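Beta-fructofuranosidase, insoluble isoenzyme CWINV1 (Arabidopsis thaliana, PDB 2OXB) hydrolyses terminal non-reducing beta-D-fructofuranoside residues of sucrose and 1-kestose, and less readily of neokestose and levan, as a secreted cell-wall invertase. Local coordinates at residues G162-T173 with E187-W198. The protein carries 1 engineered substitution. Numbering follows the deposited sequence.
Sequences GSKIHRRGLAIT and EPLHYDDGSGMW. With NAG (2-acetamido-2-deoxy-beta-D-glucopyranose), chain E.
Arg168 NH1 forms a salt bridge with Asp193 OD1 at 2.9 Å, the carboxylate turned steeply to the guanidinium plane. Arg168 CG lies anti to its own N (chi1 -166°) and the chain runs extended to NE, laying the guanidinium over one face of Tyr191. The stack is off-centre, with Arg168 CZ 4.3 Å from the Tyr191 ring centroid and the planes 18° apart. Between these side chains and Trp198, Asp192 N donates to Gly169 O (3.0 Å); the return bond from Gly169 N to Asp192 O is weak. Farther along, Leu189 N hydrogen-bonds Ala171 O (3.3 Å). The Trp198 indole spreads over the backbone of Gly169 and Leu170, Gly169 CA making a CH-pi contact 3.7 Å from the five-membered ring centroid, while Trp198 N donates to Ser163 O (3.2 Å). Cut back to alanine, Trp198 would probably leave a gap between this peptide face and Leu230 and Ile232, which also touch the indole. Lys164 NZ hydrogen-bonds O7 of the glycan sugar NAG (2.6 Å), which Ser142 OG also holds. Residues 193-197 lead from the outer strand of one blade to the next and place Met197 against substrate-binding Arg144 and Asp235, as in the five-bladed beta-propeller of family 32 glycosidases.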
loop_
_atom_site.group_PDB
_atom_site.type_symbol
_atom_site.label_atom_id
_atom_site.label_comp_id
_atom_site.label_asym_id
_atom_site.label_seq_id
_atom_site.Cartn_x
_atom_site.Cartn_y
_atom_site.Cartn_z
ATOM N N GLY A 162 -5.891 -15.790 7.651
ATOM C CA GLY A 162 -7.039 -15.417 6.855
ATOM C C GLY A 162 -7.814 -16.596 6.310
ATOM O O GLY A 162 -7.259 -17.444 5.604
ATOM N N SER A 163 -9.097 -16.666 6.650
ATOM C CA SER A 163 -9.948 -17.738 6.141
ATOM C C SER A 163 -11.296 -17.229 5.641
ATOM O O SER A 163 -11.449 -16.058 5.291
ATOM C CB SER A 163 -10.160 -18.826 7.204
ATOM O OG SER A 163 -9.023 -19.668 7.297
ATOM N N LYS A 164 -12.266 -18.133 5.602
ATOM C CA LYS A 164 -13.608 -17.816 5.151
ATOM C C LYS A 164 -14.488 -19.043 5.374
ATOM O O LYS A 164 -14.068 -20.181 5.138
ATOM C CB LYS A 164 -13.594 -17.451 3.660
ATOM C CG LYS A 164 -12.924 -18.508 2.778
ATOM C CD LYS A 164 -12.813 -18.095 1.303
ATOM C CE LYS A 164 -14.152 -18.135 0.562
ATOM N NZ LYS A 164 -14.742 -19.507 0.470
ATOM N N ILE A 165 -15.702 -18.796 5.847
ATOM C CA ILE A 165 -16.684 -19.840 6.087
ATOM C C ILE A 165 -17.947 -19.422 5.346
ATOM O O ILE A 165 -18.668 -18.527 5.797
ATOM C CB ILE A 165 -17.016 -19.967 7.583
ATOM C CG1 ILE A 165 -15.743 -20.223 8.389
ATOM C CG2 ILE A 165 -18.024 -21.089 7.798
ATOM C CD1 ILE A 165 -15.005 -21.473 7.975
ATOM N N HIS A 166 -18.196 -20.047 4.201
ATOM C CA HIS A 166 -19.385 -19.743 3.394
ATOM C C HIS A 166 -19.583 -18.221 3.225
ATOM O O HIS A 166 -20.579 -17.647 3.676
ATOM C CB HIS A 166 -20.634 -20.376 4.043
ATOM C CG HIS A 166 -20.606 -21.877 4.103
ATOM N ND1 HIS A 166 -20.607 -22.674 2.975
ATOM C CD2 HIS A 166 -20.601 -22.729 5.158
ATOM C CE1 HIS A 166 -20.606 -23.948 3.334
ATOM N NE2 HIS A 166 -20.601 -24.009 4.653
ATOM N N ARG A 167 -18.629 -17.574 2.568
ATOM C CA ARG A 167 -18.680 -16.129 2.352
ATOM C C ARG A 167 -18.414 -15.303 3.602
ATOM O O ARG A 167 -18.277 -14.076 3.531
ATOM C CB ARG A 167 -20.017 -15.722 1.709
ATOM C CG ARG A 167 -20.010 -16.003 0.220
ATOM C CD ARG A 167 -21.383 -16.126 -0.385
ATOM N NE ARG A 167 -21.291 -16.627 -1.755
ATOM C CZ ARG A 167 -20.875 -17.849 -2.092
ATOM N NH1 ARG A 167 -20.508 -18.725 -1.162
ATOM N NH2 ARG A 167 -20.826 -18.201 -3.369
ATOM N N ARG A 168 -18.310 -15.978 4.740
ATOM C CA ARG A 168 -18.054 -15.282 6.001
ATOM C C ARG A 168 -16.550 -15.068 6.224
ATOM O O ARG A 168 -15.856 -15.945 6.744
ATOM C CB ARG A 168 -18.649 -16.072 7.180
ATOM C CG ARG A 168 -18.739 -15.293 8.517
ATOM C CD ARG A 168 -18.747 -16.259 9.714
ATOM N NE ARG A 168 -19.310 -15.725 10.967
ATOM C CZ ARG A 168 -20.579 -15.352 11.127
ATOM N NH1 ARG A 168 -21.446 -15.431 10.123
ATOM N NH2 ARG A 168 -20.994 -14.930 12.301
ATOM N N GLY A 169 -16.053 -13.897 5.833
ATOM C CA GLY A 169 -14.643 -13.583 6.007
ATOM C C GLY A 169 -14.241 -13.422 7.472
ATOM O O GLY A 169 -14.974 -12.852 8.286
ATOM N N LEU A 170 -13.070 -13.924 7.825
ATOM C CA LEU A 170 -12.623 -13.811 9.202
ATOM C C LEU A 170 -11.109 -13.949 9.332
ATOM O O LEU A 170 -10.396 -14.032 8.328
ATOM C CB LEU A 170 -13.354 -14.853 10.076
ATOM C CG LEU A 170 -13.690 -16.217 9.456
ATOM C CD1 LEU A 170 -12.440 -16.836 8.870
ATOM C CD2 LEU A 170 -14.269 -17.149 10.520
ATOM N N ALA A 171 -10.638 -13.952 10.577
ATOM C CA ALA A 171 -9.221 -14.080 10.908
ATOM C C ALA A 171 -9.082 -15.103 12.024
ATOM O O ALA A 171 -9.295 -14.778 13.186
ATOM C CB ALA A 171 -8.675 -12.730 11.370
ATOM N N ILE A 172 -8.730 -16.334 11.686
ATOM C CA ILE A 172 -8.601 -17.363 12.709
ATOM C C ILE A 172 -7.357 -17.175 13.548
ATOM O O ILE A 172 -6.254 -17.067 13.021
ATOM C CB ILE A 172 -8.544 -18.762 12.089
ATOM C CG1 ILE A 172 -9.845 -19.034 11.326
ATOM C CG2 ILE A 172 -8.296 -19.809 13.187
ATOM C CD1 ILE A 172 -9.841 -20.331 10.570
ATOM N N THR A 173 -7.517 -17.154 14.861
ATOM C CA THR A 173 -6.356 -16.968 15.707
ATOM C C THR A 173 -5.919 -18.239 16.416
ATOM O O THR A 173 -6.726 -19.119 16.700
ATOM C CB THR A 173 -6.610 -15.854 16.736
ATOM O OG1 THR A 173 -5.621 -15.922 17.766
ATOM C CG2 THR A 173 -7.994 -15.979 17.328
ATOM N N GLU A 187 -12.605 -18.666 18.535
ATOM C CA GLU A 187 -13.257 -17.419 18.112
ATOM C C GLU A 187 -12.285 -16.489 17.351
ATOM O O GLU A 187 -11.221 -16.137 17.859
ATOM C CB GLU A 187 -13.853 -16.681 19.335
ATOM C CG GLU A 187 -14.374 -15.250 19.042
ATOM C CD GLU A 187 -14.926 -14.510 20.273
ATOM O OE1 GLU A 187 -14.244 -14.476 21.329
ATOM O OE2 GLU A 187 -16.040 -13.936 20.172
ATOM N N PRO A 188 -12.648 -16.074 16.122
ATOM C CA PRO A 188 -11.791 -15.187 15.323
ATOM C C PRO A 188 -11.651 -13.815 15.962
ATOM O O PRO A 188 -12.577 -13.327 16.598
ATOM C CB PRO A 188 -12.526 -15.121 13.992
ATOM C CG PRO A 188 -13.962 -15.202 14.419
ATOM C CD PRO A 188 -13.929 -16.319 15.433
ATOM N N LEU A 189 -10.500 -13.184 15.790
ATOM C CA LEU A 189 -10.326 -11.869 16.372
ATOM C C LEU A 189 -11.524 -11.031 15.954
ATOM O O LEU A 189 -12.073 -10.265 16.750
ATOM C CB LEU A 189 -9.047 -11.221 15.863
ATOM C CG LEU A 189 -8.776 -9.859 16.488
ATOM C CD1 LEU A 189 -7.802 -9.993 17.655
ATOM C CD2 LEU A 189 -8.216 -8.954 15.433
ATOM N N HIS A 190 -11.915 -11.185 14.691
ATOM C CA HIS A 190 -13.063 -10.473 14.131
ATOM C C HIS A 190 -13.553 -11.221 12.894
ATOM O O HIS A 190 -13.077 -12.313 12.602
ATOM C CB HIS A 190 -12.688 -9.033 13.753
ATOM C CG HIS A 190 -13.874 -8.154 13.496
ATOM N ND1 HIS A 190 -14.754 -7.780 14.491
ATOM C CD2 HIS A 190 -14.368 -7.640 12.346
ATOM C CE1 HIS A 190 -15.742 -7.083 13.960
ATOM N NE2 HIS A 190 -15.534 -6.984 12.661
ATOM N N TYR A 191 -14.506 -10.633 12.178
ATOM C CA TYR A 191 -15.063 -11.233 10.972
ATOM C C TYR A 191 -16.108 -10.268 10.416
ATOM O O TYR A 191 -16.522 -9.334 11.097
ATOM C CB TYR A 191 -15.725 -12.581 11.301
ATOM C CG TYR A 191 -17.004 -12.465 12.114
ATOM C CD1 TYR A 191 -18.232 -12.209 11.495
ATOM C CD2 TYR A 191 -16.977 -12.543 13.509
ATOM C CE1 TYR A 191 -19.396 -12.026 12.246
ATOM C CE2 TYR A 191 -18.134 -12.361 14.263
ATOM C CZ TYR A 191 -19.336 -12.102 13.627
ATOM O OH TYR A 191 -20.472 -11.905 14.376
ATOM N N ASP A 192 -16.531 -10.502 9.181
ATOM C CA ASP A 192 -17.535 -9.667 8.536
ATOM C C ASP A 192 -18.318 -10.524 7.532
ATOM O O ASP A 192 -17.725 -11.313 6.801
ATOM C CB ASP A 192 -16.859 -8.482 7.821
ATOM C CG ASP A 192 -16.493 -7.337 8.770
ATOM O OD1 ASP A 192 -15.653 -7.523 9.666
ATOM O OD2 ASP A 192 -17.056 -6.237 8.607
ATOM N N ASP A 193 -19.644 -10.392 7.514
ATOM C CA ASP A 193 -20.475 -11.167 6.584
ATOM C C ASP A 193 -20.673 -10.416 5.275
ATOM O O ASP A 193 -20.813 -9.195 5.268
ATOM C CB ASP A 193 -21.843 -11.492 7.209
ATOM C CG ASP A 193 -21.952 -12.943 7.666
ATOM O OD1 ASP A 193 -22.618 -13.194 8.693
ATOM O OD2 ASP A 193 -21.376 -13.826 6.997
ATOM N N GLY A 194 -20.690 -11.159 4.172
ATOM C CA GLY A 194 -20.846 -10.552 2.866
ATOM C C GLY A 194 -19.518 -10.654 2.141
ATOM O O GLY A 194 -19.405 -11.380 1.161
ATOM N N SER A 195 -18.514 -9.932 2.630
ATOM C CA SER A 195 -17.183 -9.949 2.034
ATOM C C SER A 195 -16.645 -11.369 1.972
ATOM O O SER A 195 -16.756 -12.131 2.933
ATOM C CB SER A 195 -16.228 -9.093 2.858
ATOM O OG SER A 195 -16.114 -9.601 4.174
ATOM N N GLY A 196 -16.050 -11.728 0.844
ATOM C CA GLY A 196 -15.526 -13.072 0.716
ATOM C C GLY A 196 -14.377 -13.347 1.664
ATOM O O GLY A 196 -14.339 -12.867 2.804
ATOM N N MET A 197 -13.443 -14.145 1.164
ATOM C CA MET A 197 -12.235 -14.538 1.875
ATOM C C MET A 197 -11.492 -13.321 2.410
ATOM O O MET A 197 -11.588 -12.226 1.857
ATOM C CB MET A 197 -11.313 -15.295 0.916
ATOM C CG MET A 197 -9.929 -15.599 1.448
ATOM S SD MET A 197 -9.892 -17.035 2.492
ATOM C CE MET A 197 -8.167 -17.150 2.908
ATOM N N TRP A 198 -10.755 -13.526 3.493
ATOM C CA TRP A 198 -9.953 -12.469 4.086
ATOM C C TRP A 198 -8.505 -12.842 3.854
ATOM O O TRP A 198 -8.051 -13.887 4.325
ATOM C CB TRP A 198 -10.189 -12.382 5.581
ATOM C CG TRP A 198 -11.289 -11.464 5.981
ATOM C CD1 TRP A 198 -12.381 -11.108 5.244
ATOM C CD2 TRP A 198 -11.462 -10.874 7.270
ATOM N NE1 TRP A 198 -13.229 -10.338 6.008
ATOM C CE2 TRP A 198 -12.686 -10.179 7.255
ATOM C CE3 TRP A 198 -10.699 -10.873 8.444
ATOM C CZ2 TRP A 198 -13.170 -9.488 8.365
ATOM C CZ3 TRP A 198 -11.181 -10.187 9.555
ATOM C CH2 TRP A 198 -12.406 -9.503 9.503
HETATM C C1 NAG E . -14.017 -24.030 -0.112
HETATM C C2 NAG E . -13.692 -23.369 -1.465
HETATM C C3 NAG E . -14.285 -24.178 -2.638
HETATM C C4 NAG E . -13.870 -25.645 -2.530
HETATM C C5 NAG E . -14.257 -26.175 -1.148
HETATM C C6 NAG E . -13.847 -27.610 -0.942
HETATM C C7 NAG E . -13.415 -21.001 -1.785
HETATM C C8 NAG E . -13.357 -20.551 -3.239
HETATM N N2 NAG E . -14.218 -22.017 -1.501
HETATM O O3 NAG E . -13.847 -23.633 -3.879
HETATM O O4 NAG E . -14.510 -26.407 -3.539
HETATM O O5 NAG E . -13.605 -25.404 -0.117
HETATM O O6 NAG E . -12.591 -27.678 -0.297
HETATM O O7 NAG E . -12.736 -20.437 -0.932
#